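Local coordinates for M152 protein (Murid herpesvirus 1, PDB 4G59) that is a viral MHC class I-like glycoprotein that probably helps the virus evade immune recognition by binding host MHC-related molecules such as RAE-1, at residues 6-11 against 259-264; 23-28 against 72-77; 101-106 against 163-168. One frame throughout, in Å; residues are numbered along the deposited sequence.

Contact 1: residues 6-11 against 259-264; sequences DVRIFE and YATVKY
Phe10 and Tyr259 pair across one end of an antiparallel strand pair in which the N-terminal strand 5-11 adds an outer strand to a sheet of a probable immunoglobulin-like domain, beside strand 258-264. Their rings lie 23° from parallel but are offset until little of one lies over the other. It is Phe10 CB that sits over the Tyr259 ring, 3.7 Å from its centroid. The edge of the Phe10 ring reaches the next side chain along, with CE2 3.6 Å from Thr261 CG2. Arg8 then folds across Thr261: a bend at chi3 (-85°) brings its flat guanidinium over the hydroxyl, with Thr261 OG1 3.3 Å from Arg8 CZ. Because the oxygen lies above the centre of that plane, the N-H groups do not point at it, and the pair is a face contact. At the same group's edge stands Lys263 CE, while Lys263 NZ, whose position is less certain, forms a salt bridge with Asp6 OD2. Val7, Ile9, Ala260 and Val262 occupy the other face, where Val7 and Val262 touch Tyr186 of strand 185-191. Backbone bonds run along the pair, and the shortest joins Phe10 N to Tyr259 O at 2.7 Å.

Contact 2: residues 23-28 against 72-77; sequences ATFISY and AFFVEQ
Ser27 and Gln77 bring strand 23-28 and helix 72-77 closest, their CA atoms 7.0 Å apart. The two segments run in roughly the same direction, at 34°, and their axes approach to 9.5 Å, so the helix lies over the strand with one layer of side chains between. Phe25 and Ser27 point toward the helix, and Phe73 and Gln77 point back. Phe73, its ring carried anti to the backbone N (chi1 179°), extends to the strand, where CE2 comes within 3.7 Å of Phe25 CB. The two ring planes are inclined at 56°, an oblique pairing. Phe74 comes in from the flank: its CZ meets the edge of the Phe25 ring, 3.9 Å from CD1, and the two side chains cross at nearly a right angle. On the Phe74 ring itself, CD1 lies 3.4 Å from Ser27 OG. That hydroxyl is hydrogen-bonded to His37, whose ring in turn stacks on Phe74, so one histidine serves both sides of the contact. Gln77 adds its aliphatic part, with CB 3.7 Å from Ser27 OG, while its amide is turned back so that NE2 stands 3.2 Å above the plane of the Phe73 ring. This buried amide is satisfied at both ends, OE1 by Tyr99 OH and NE2 by Ser152 O. Such a layer is consistent with helix 68-89 being the first of the two helices that lie on the eight-stranded antiparallel sheet of an MHC class I-like platform.

Contact 3: residues 101-106 against 163-168; sequences CKFVPF and LLQKRW
Phe103 is pressed against Leu164, and this pair forms the tight part of the contact, in which strand 101-103, the end of strand 95-103, and helix 163-168, part of helix 161-178, run at 98°. Leu164 CB stands over one face of the Phe103 ring, 3.7 Å from its centroid and only 14° off the ring normal, a clear CH-pi contact. The leucine's branch continues the cover, since CD1 reaches Phe103 CE1 at 3.6 Å. One turn further, Trp168 closes the inner end more distantly, its CD1 4.2 Å from Phe103 CE2. These three side chains are buried, and the indole is anchored separately by a hydrogen bond from NE1 to Glu70. Toward solvent the packing changes character. Gln165, with CG anti to the backbone N (chi1 170°) and a bend at chi2, swings its amide round to the rim of the Phe103 ring. There OE1 lies in the ring plane, 3.3 Å from Phe103 CB, and the amide is almost perpendicular to the ring. Val104, exposed at the surface, sets CG2 over the face of the amide, 3.8 Å from Gln165 CD, a single methyl on the valine's side. Beneath, Phe103 also packs on Ala23 of strand 22-31, and the Cys101-Cys108 disulfide ties its strand to strand 106-114. Above, Leu164 touches Glu70 of helix 68-89. The contact thus joins the end of an inner strand of the sheet to helix 161-178, probably the second platform helix, close to helix 68-89.

Contacts 2 and 3 belong to one MHC-like platform, their centres 15 Å apart, and they touch directly: strands 22-31 and 95-103 are neighbours in its sheet, with a probable hydrogen bond from Cys101 N to Ala23 O at 2.8 Å, and Phe25 CE2 lies 4.1 Å from Phe103 CZ. Each attaches a different helix to that sheet. Contact 1 lies in the probable immunoglobulin-like part; its centre is 37 Å from that of contact 2, on the opposite side of the chain's centre, yet both others are nested within the loop it closes. The bound sugars are glycans attached to the protein. The side chain of Tyr259 in contact 1 is about 9 Å from a bound NAG. In contact 3 the side chain of Leu164 is about 13 Å from a bound NAG.

Contact 1: residues 6-11 against 259-264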
loop_
_atom_site.group_PDB
_atom_site.type_symbol
_atom_site.label_atom_id
_atom_site.label_comp_id
_atom_site.label_asym_id
_atom_site.label_seq_id
_atom_site.Cartn_x
_atom_site.Cartn_y
_atom_site.Cartn_z
ATOM N N ASP B 6 10.770 14.654 23.119
ATOM C CA ASP B 6 12.199 14.349 23.050
ATOM C C ASP B 6 12.496 13.087 22.242
ATOM O O ASP B 6 11.768 12.086 22.305
ATOM C CB ASP B 6 12.915 14.390 24.415
ATOM C CG ASP B 6 12.471 13.298 25.349
ATOM O OD1 ASP B 6 13.124 12.232 25.404
ATOM O OD2 ASP B 6 11.469 13.514 26.048
ATOM N N VAL B 7 13.561 13.185 21.453
ATOM C CA VAL B 7 14.010 12.123 20.570
ATOM C C VAL B 7 15.366 11.644 21.071
ATOM O O VAL B 7 16.354 12.392 21.021
ATOM C CB VAL B 7 14.158 12.655 19.128
ATOM C CG1 VAL B 7 14.664 11.565 18.189
ATOM C CG2 VAL B 7 12.830 13.219 18.636
ATOM N N ARG B 8 15.409 10.411 21.569
ATOM C CA ARG B 8 16.660 9.796 22.003
ATOM C C ARG B 8 17.134 8.832 20.919
ATOM O O ARG B 8 16.358 8.009 20.408
ATOM C CB ARG B 8 16.479 9.058 23.335
ATOM C CG ARG B 8 16.231 9.961 24.539
ATOM C CD ARG B 8 15.986 9.162 25.827
ATOM N NE ARG B 8 14.589 8.750 26.002
ATOM C CZ ARG B 8 14.166 7.486 26.023
ATOM N NH1 ARG B 8 15.020 6.485 25.885
ATOM N NH2 ARG B 8 12.877 7.218 26.186
ATOM N N ILE B 9 18.407 8.923 20.567
ATOM C CA ILE B 9 18.941 8.069 19.520
ATOM C C ILE B 9 19.904 7.025 20.081
ATOM O O ILE B 9 20.823 7.363 20.816
ATOM C CB ILE B 9 19.595 8.916 18.433
ATOM C CG1 ILE B 9 18.517 9.744 17.759
ATOM C CG2 ILE B 9 20.309 8.032 17.408
ATOM C CD1 ILE B 9 19.046 10.870 16.911
ATOM N N PHE B 10 19.685 5.760 19.743
ATOM C CA PHE B 10 20.510 4.682 20.276
ATOM C C PHE B 10 21.267 3.999 19.153
ATOM O O PHE B 10 20.675 3.487 18.208
ATOM C CB PHE B 10 19.654 3.670 21.052
ATOM C CG PHE B 10 18.878 4.287 22.187
ATOM C CD1 PHE B 10 19.455 4.436 23.446
ATOM C CD2 PHE B 10 17.583 4.746 21.996
ATOM C CE1 PHE B 10 18.741 5.023 24.498
ATOM C CE2 PHE B 10 16.870 5.323 23.043
ATOM C CZ PHE B 10 17.454 5.459 24.292
ATOM N N GLU B 11 22.583 4.032 19.244
ATOM C CA GLU B 11 23.415 3.390 18.253
ATOM C C GLU B 11 24.338 2.438 18.967
ATOM O O GLU B 11 24.990 2.812 19.921
ATOM C CB GLU B 11 24.227 4.435 17.494
ATOM C CG GLU B 11 23.397 5.587 16.992
ATOM C CD GLU B 11 24.208 6.819 16.700
ATOM O OE1 GLU B 11 24.387 7.152 15.516
ATOM O OE2 GLU B 11 24.644 7.473 17.660
ATOM N N TYR B 259 18.318 2.921 16.593
ATOM C CA TYR B 259 16.890 3.148 16.765
ATOM C C TYR B 259 16.669 4.419 17.549
ATOM O O TYR B 259 17.542 4.831 18.320
ATOM C CB TYR B 259 16.192 1.955 17.418
ATOM C CG TYR B 259 16.595 1.653 18.839
ATOM C CD1 TYR B 259 15.889 2.185 19.913
ATOM C CD2 TYR B 259 17.662 0.805 19.112
ATOM C CE1 TYR B 259 16.244 1.889 21.222
ATOM C CE2 TYR B 259 18.025 0.508 20.416
ATOM C CZ TYR B 259 17.315 1.053 21.463
ATOM O OH TYR B 259 17.686 0.753 22.752
ATOM N N ALA B 260 15.512 5.053 17.346
ATOM C CA ALA B 260 15.190 6.286 18.051
ATOM C C ALA B 260 13.882 6.129 18.806
ATOM O O ALA B 260 12.938 5.501 18.318
ATOM C CB ALA B 260 15.096 7.445 17.083
ATOM N N THR B 261 13.817 6.697 20.004
ATOM C CA THR B 261 12.557 6.718 20.731
ATOM C C THR B 261 12.012 8.126 20.567
ATOM O O THR B 261 12.783 9.110 20.612
ATOM C CB THR B 261 12.736 6.383 22.221
ATOM O OG1 THR B 261 13.649 7.318 22.796
ATOM C CG2 THR B 261 13.317 5.001 22.390
ATOM N N VAL B 262 10.700 8.225 20.347
ATOM C CA VAL B 262 10.069 9.527 20.200
ATOM C C VAL B 262 8.899 9.525 21.154
ATOM O O VAL B 262 8.071 8.610 21.113
ATOM C CB VAL B 262 9.543 9.772 18.777
ATOM C CG1 VAL B 262 9.229 11.238 18.591
ATOM C CG2 VAL B 262 10.537 9.306 17.720
ATOM N N LYS B 263 8.830 10.539 22.014
ATOM C CA LYS B 263 7.762 10.609 23.005
ATOM C C LYS B 263 7.658 12.006 23.565
ATOM O O LYS B 263 8.466 12.860 23.211
ATOM C CB LYS B 263 8.047 9.637 24.135
ATOM C CG LYS B 263 9.255 10.015 24.924
ATOM C CD LYS B 263 9.319 9.175 26.171
ATOM C CE LYS B 263 10.397 9.715 27.090
ATOM N NZ LYS B 263 10.179 11.128 27.553
ATOM N N TYR B 264 6.664 12.255 24.415
ATOM C CA TYR B 264 6.533 13.559 25.072
ATOM C C TYR B 264 7.232 13.561 26.451
ATOM O O TYR B 264 7.210 12.551 27.170
ATOM C CB TYR B 264 5.054 13.913 25.273
ATOM C CG TYR B 264 4.210 14.112 24.028
ATOM C CD1 TYR B 264 3.226 13.192 23.686
ATOM C CD2 TYR B 264 4.355 15.248 23.231
ATOM C CE1 TYR B 264 2.425 13.375 22.559
ATOM C CE2 TYR B 264 3.562 15.446 22.098
ATOM C CZ TYR B 264 2.596 14.503 21.769
ATOM O OH TYR B 264 1.800 14.697 20.649
HETATM O O HOH W 1 12.598 9.445 23.592
#

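Contact 2: residues 23-28 against 72-77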
loop_
_atom_site.group_PDB
_atom_site.type_symbol
_atom_site.label_atom_id
_atom_site.label_comp_id
_atom_site.label_asym_id
_atom_site.label_seq_id
_atom_site.Cartn_x
_atom_site.Cartn_y
_atom_site.Cartn_z
ATOM N N ALA B 23 18.400 -8.004 -4.941
ATOM C CA ALA B 23 17.466 -7.029 -5.512
ATOM C C ALA B 23 16.128 -7.674 -5.810
ATOM O O ALA B 23 16.081 -8.732 -6.441
ATOM C CB ALA B 23 18.034 -6.435 -6.788
ATOM N N THR B 24 15.043 -7.032 -5.376
ATOM C CA THR B 24 13.701 -7.515 -5.691
ATOM C C THR B 24 13.055 -6.632 -6.756
ATOM O O THR B 24 12.855 -5.429 -6.519
ATOM C CB THR B 24 12.817 -7.552 -4.440
ATOM O OG1 THR B 24 13.333 -8.528 -3.536
ATOM C CG2 THR B 24 11.400 -7.962 -4.798
ATOM N N PHE B 25 12.732 -7.215 -7.920
ATOM C CA PHE B 25 12.074 -6.467 -8.992
ATOM C C PHE B 25 10.596 -6.794 -8.943
ATOM O O PHE B 25 10.210 -7.968 -9.118
ATOM C CB PHE B 25 12.636 -6.850 -10.356
ATOM C CG PHE B 25 14.084 -6.476 -10.556
ATOM C CD1 PHE B 25 14.426 -5.344 -11.273
ATOM C CD2 PHE B 25 15.110 -7.256 -10.024
ATOM C CE1 PHE B 25 15.748 -4.988 -11.459
ATOM C CE2 PHE B 25 16.446 -6.894 -10.211
ATOM C CZ PHE B 25 16.758 -5.755 -10.924
ATOM N N ILE B 26 9.757 -5.785 -8.701
ATOM C CA ILE B 26 8.322 -6.050 -8.592
ATOM C C ILE B 26 7.522 -5.422 -9.723
ATOM O O ILE B 26 7.727 -4.248 -10.067
ATOM C CB ILE B 26 7.740 -5.627 -7.234
ATOM C CG1 ILE B 26 8.292 -6.527 -6.124
ATOM C CG2 ILE B 26 6.238 -5.777 -7.217
ATOM C CD1 ILE B 26 8.090 -5.966 -4.743
ATOM N N SER B 27 6.626 -6.213 -10.317
ATOM C CA SER B 27 5.762 -5.715 -11.373
ATOM C C SER B 27 4.309 -6.053 -11.085
ATOM O O SER B 27 3.922 -7.234 -10.922
ATOM C CB SER B 27 6.199 -6.229 -12.740
ATOM O OG SER B 27 7.309 -5.496 -13.196
ATOM N N TYR B 28 3.519 -4.992 -11.021
ATOM C CA TYR B 28 2.112 -5.072 -10.694
ATOM C C TYR B 28 1.322 -4.534 -11.861
ATOM O O TYR B 28 1.389 -3.321 -12.172
ATOM C CB TYR B 28 1.834 -4.196 -9.467
ATOM C CG TYR B 28 0.363 -4.005 -9.135
ATOM C CD1 TYR B 28 -0.533 -5.064 -9.190
ATOM C CD2 TYR B 28 -0.121 -2.765 -8.719
ATOM C CE1 TYR B 28 -1.864 -4.893 -8.876
ATOM C CE2 TYR B 28 -1.465 -2.594 -8.393
ATOM C CZ TYR B 28 -2.323 -3.661 -8.476
ATOM O OH TYR B 28 -3.660 -3.491 -8.160
ATOM N N ALA B 72 14.717 -2.348 -19.395
ATOM C CA ALA B 72 14.440 -3.396 -20.366
ATOM C C ALA B 72 13.733 -4.591 -19.710
ATOM O O ALA B 72 12.876 -5.204 -20.324
ATOM C CB ALA B 72 15.711 -3.829 -21.100
ATOM N N PHE B 73 14.085 -4.917 -18.470
ATOM C CA PHE B 73 13.432 -6.018 -17.758
ATOM C C PHE B 73 11.947 -5.719 -17.548
ATOM O O PHE B 73 11.078 -6.581 -17.764
ATOM C CB PHE B 73 14.130 -6.268 -16.408
ATOM C CG PHE B 73 13.508 -7.387 -15.580
ATOM C CD1 PHE B 73 13.828 -8.714 -15.818
ATOM C CD2 PHE B 73 12.612 -7.099 -14.552
ATOM C CE1 PHE B 73 13.254 -9.746 -15.054
ATOM C CE2 PHE B 73 12.038 -8.136 -13.773
ATOM C CZ PHE B 73 12.365 -9.446 -14.029
ATOM N N PHE B 74 11.661 -4.486 -17.143
ATOM C CA PHE B 74 10.289 -4.071 -16.889
ATOM C C PHE B 74 9.492 -3.958 -18.169
ATOM O O PHE B 74 8.289 -4.245 -18.178
ATOM C CB PHE B 74 10.241 -2.735 -16.148
ATOM C CG PHE B 74 10.655 -2.826 -14.710
ATOM C CD1 PHE B 74 10.180 -3.853 -13.899
ATOM C CD2 PHE B 74 11.521 -1.874 -14.164
ATOM C CE1 PHE B 74 10.558 -3.938 -12.563
ATOM C CE2 PHE B 74 11.901 -1.940 -12.827
ATOM C CZ PHE B 74 11.427 -2.979 -12.031
ATOM N N VAL B 75 10.149 -3.506 -19.240
ATOM C CA VAL B 75 9.524 -3.513 -20.565
ATOM C C VAL B 75 9.124 -4.935 -20.929
ATOM O O VAL B 75 8.035 -5.159 -21.465
ATOM C CB VAL B 75 10.418 -2.855 -21.643
ATOM C CG1 VAL B 75 9.978 -3.262 -23.049
ATOM C CG2 VAL B 75 10.370 -1.348 -21.492
ATOM N N GLU B 76 9.979 -5.897 -20.590
ATOM C CA GLU B 76 9.647 -7.299 -20.828
ATOM C C GLU B 76 8.464 -7.736 -19.985
ATOM O O GLU B 76 7.574 -8.415 -20.494
ATOM C CB GLU B 76 10.845 -8.219 -20.585
ATOM C CG GLU B 76 10.515 -9.726 -20.568
ATOM C CD GLU B 76 9.919 -10.259 -21.883
ATOM O OE1 GLU B 76 9.964 -9.544 -22.906
ATOM O OE2 GLU B 76 9.401 -11.401 -21.891
ATOM N N GLN B 77 8.435 -7.346 -18.706
ATOM C CA GLN B 77 7.316 -7.742 -17.844
ATOM C C GLN B 77 6.003 -7.189 -18.383
ATOM O O GLN B 77 4.973 -7.836 -18.274
ATOM C CB GLN B 77 7.504 -7.301 -16.383
ATOM C CG GLN B 77 8.751 -7.840 -15.684
ATOM C CD GLN B 77 8.938 -9.343 -15.812
ATOM O OE1 GLN B 77 8.042 -10.135 -15.504
ATOM N NE2 GLN B 77 10.125 -9.742 -16.249
#

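Contact 3: residues 101-106 against 163-168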
loop_
_atom_site.group_PDB
_atom_site.type_symbol
_atom_site.label_atom_id
_atom_site.label_comp_id
_atom_site.label_asym_id
_atom_site.label_seq_id
_atom_site.Cartn_x
_atom_site.Cartn_y
_atom_site.Cartn_z
ATOM N N CYS B 101 16.218 -11.484 -6.719
ATOM C CA CYS B 101 17.446 -11.965 -7.373
ATOM C C CYS B 101 18.726 -11.676 -6.599
ATOM O O CYS B 101 18.951 -10.545 -6.169
ATOM C CB CYS B 101 17.598 -11.368 -8.776
ATOM S SG CYS B 101 16.274 -11.731 -9.940
ATOM N N LYS B 102 19.553 -12.712 -6.434
ATOM C CA LYS B 102 20.956 -12.565 -6.041
ATOM C C LYS B 102 21.774 -12.531 -7.326
ATOM O O LYS B 102 21.559 -13.361 -8.214
ATOM C CB LYS B 102 21.386 -13.772 -5.225
ATOM C CG LYS B 102 21.907 -13.476 -3.843
ATOM C CD LYS B 102 21.843 -14.743 -3.012
ATOM C CE LYS B 102 22.452 -14.571 -1.636
ATOM N NZ LYS B 102 23.940 -14.412 -1.686
ATOM N N PHE B 103 22.706 -11.591 -7.435
ATOM C CA PHE B 103 23.512 -11.462 -8.640
ATOM C C PHE B 103 24.772 -12.343 -8.668
ATOM O O PHE B 103 25.148 -12.859 -9.732
ATOM C CB PHE B 103 23.881 -9.997 -8.867
ATOM C CG PHE B 103 22.696 -9.115 -9.148
ATOM C CD1 PHE B 103 21.730 -9.496 -10.065
ATOM C CD2 PHE B 103 22.543 -7.910 -8.482
ATOM C CE1 PHE B 103 20.634 -8.678 -10.313
ATOM C CE2 PHE B 103 21.457 -7.089 -8.725
ATOM C CZ PHE B 103 20.499 -7.471 -9.637
ATOM N N VAL B 104 25.445 -12.489 -7.525
ATOM C CA VAL B 104 26.612 -13.371 -7.426
ATOM C C VAL B 104 26.550 -14.244 -6.156
ATOM O O VAL B 104 26.589 -13.737 -5.029
ATOM C CB VAL B 104 27.970 -12.610 -7.547
ATOM C CG1 VAL B 104 28.050 -11.826 -8.853
ATOM C CG2 VAL B 104 28.182 -11.671 -6.389
ATOM N N PRO B 105 26.375 -15.565 -6.334
ATOM C CA PRO B 105 26.110 -16.245 -7.610
ATOM C C PRO B 105 24.695 -15.937 -8.100
ATOM O O PRO B 105 23.798 -15.871 -7.263
ATOM C CB PRO B 105 26.186 -17.735 -7.242
ATOM C CG PRO B 105 26.674 -17.803 -5.821
ATOM C CD PRO B 105 26.343 -16.493 -5.191
ATOM N N PHE B 106 24.495 -15.773 -9.407
ATOM C CA PHE B 106 23.170 -15.453 -9.930
ATOM C C PHE B 106 22.080 -16.452 -9.549
ATOM O O PHE B 106 22.207 -17.644 -9.786
ATOM C CB PHE B 106 23.162 -15.278 -11.445
ATOM C CG PHE B 106 21.878 -14.700 -11.949
ATOM C CD1 PHE B 106 21.702 -13.325 -11.974
ATOM C CD2 PHE B 106 20.824 -15.520 -12.331
ATOM C CE1 PHE B 106 20.514 -12.765 -12.398
ATOM C CE2 PHE B 106 19.620 -14.977 -12.764
ATOM C CZ PHE B 106 19.467 -13.587 -12.796
ATOM N N LEU B 163 27.209 -6.511 -13.928
ATOM C CA LEU B 163 27.019 -5.070 -14.098
ATOM C C LEU B 163 25.985 -4.582 -13.096
ATOM O O LEU B 163 26.118 -3.484 -12.552
ATOM C CB LEU B 163 26.592 -4.719 -15.522
ATOM C CG LEU B 163 25.987 -3.339 -15.781
ATOM C CD1 LEU B 163 26.894 -2.214 -15.295
ATOM C CD2 LEU B 163 25.718 -3.169 -17.252
ATOM N N LEU B 164 24.970 -5.417 -12.854
ATOM C CA LEU B 164 23.909 -5.110 -11.902
ATOM C C LEU B 164 24.430 -5.174 -10.471
ATOM O O LEU B 164 24.110 -4.314 -9.648
ATOM C CB LEU B 164 22.713 -6.060 -12.085
ATOM C CG LEU B 164 21.869 -5.896 -13.347
ATOM C CD1 LEU B 164 20.914 -7.065 -13.534
ATOM C CD2 LEU B 164 21.104 -4.594 -13.280
ATOM N N GLN B 165 25.233 -6.188 -10.175
ATOM C CA GLN B 165 25.843 -6.305 -8.859
ATOM C C GLN B 165 26.639 -5.038 -8.554
ATOM O O GLN B 165 26.576 -4.504 -7.449
ATOM C CB GLN B 165 26.757 -7.530 -8.790
ATOM C CG GLN B 165 27.620 -7.594 -7.537
ATOM C CD GLN B 165 26.872 -8.130 -6.327
ATOM O OE1 GLN B 165 25.798 -8.742 -6.440
ATOM N NE2 GLN B 165 27.442 -7.907 -5.154
ATOM N N LYS B 166 27.363 -4.533 -9.544
ATOM C CA LYS B 166 28.170 -3.346 -9.315
ATOM C C LYS B 166 27.278 -2.132 -9.073
ATOM O O LYS B 166 27.474 -1.386 -8.104
ATOM C CB LYS B 166 29.093 -3.080 -10.494
ATOM C CG LYS B 166 30.130 -2.028 -10.216
ATOM C CD LYS B 166 30.847 -1.627 -11.484
ATOM C CE LYS B 166 32.017 -0.715 -11.193
ATOM N NZ LYS B 166 32.142 0.330 -12.243
ATOM N N ARG B 167 26.292 -1.943 -9.944
ATOM C CA ARG B 167 25.451 -0.760 -9.863
ATOM C C ARG B 167 24.638 -0.742 -8.570
ATOM O O ARG B 167 24.531 0.304 -7.910
ATOM C CB ARG B 167 24.546 -0.628 -11.091
ATOM C CG ARG B 167 23.476 0.425 -10.926
ATOM C CD ARG B 167 22.959 0.965 -12.242
ATOM N NE ARG B 167 22.409 -0.084 -13.087
ATOM C CZ ARG B 167 22.716 -0.241 -14.368
ATOM N NH1 ARG B 167 23.566 0.595 -14.941
ATOM N NH2 ARG B 167 22.175 -1.229 -15.067
ATOM N N TRP B 168 24.089 -1.893 -8.187
ATOM C CA TRP B 168 23.249 -1.925 -6.990
ATOM C C TRP B 168 24.052 -1.953 -5.688
ATOM O O TRP B 168 23.567 -1.509 -4.651
ATOM C CB TRP B 168 22.175 -3.018 -7.093
ATOM C CG TRP B 168 21.180 -2.622 -8.130
ATOM C CD1 TRP B 168 21.200 -2.950 -9.454
ATOM C CD2 TRP B 168 20.061 -1.748 -7.949
ATOM N NE1 TRP B 168 20.148 -2.351 -10.104
ATOM C CE2 TRP B 168 19.432 -1.609 -9.203
ATOM C CE3 TRP B 168 19.524 -1.080 -6.848
ATOM C CZ2 TRP B 168 18.293 -0.812 -9.385
ATOM C CZ3 TRP B 168 18.386 -0.293 -7.028
ATOM C CH2 TRP B 168 17.789 -0.161 -8.287
#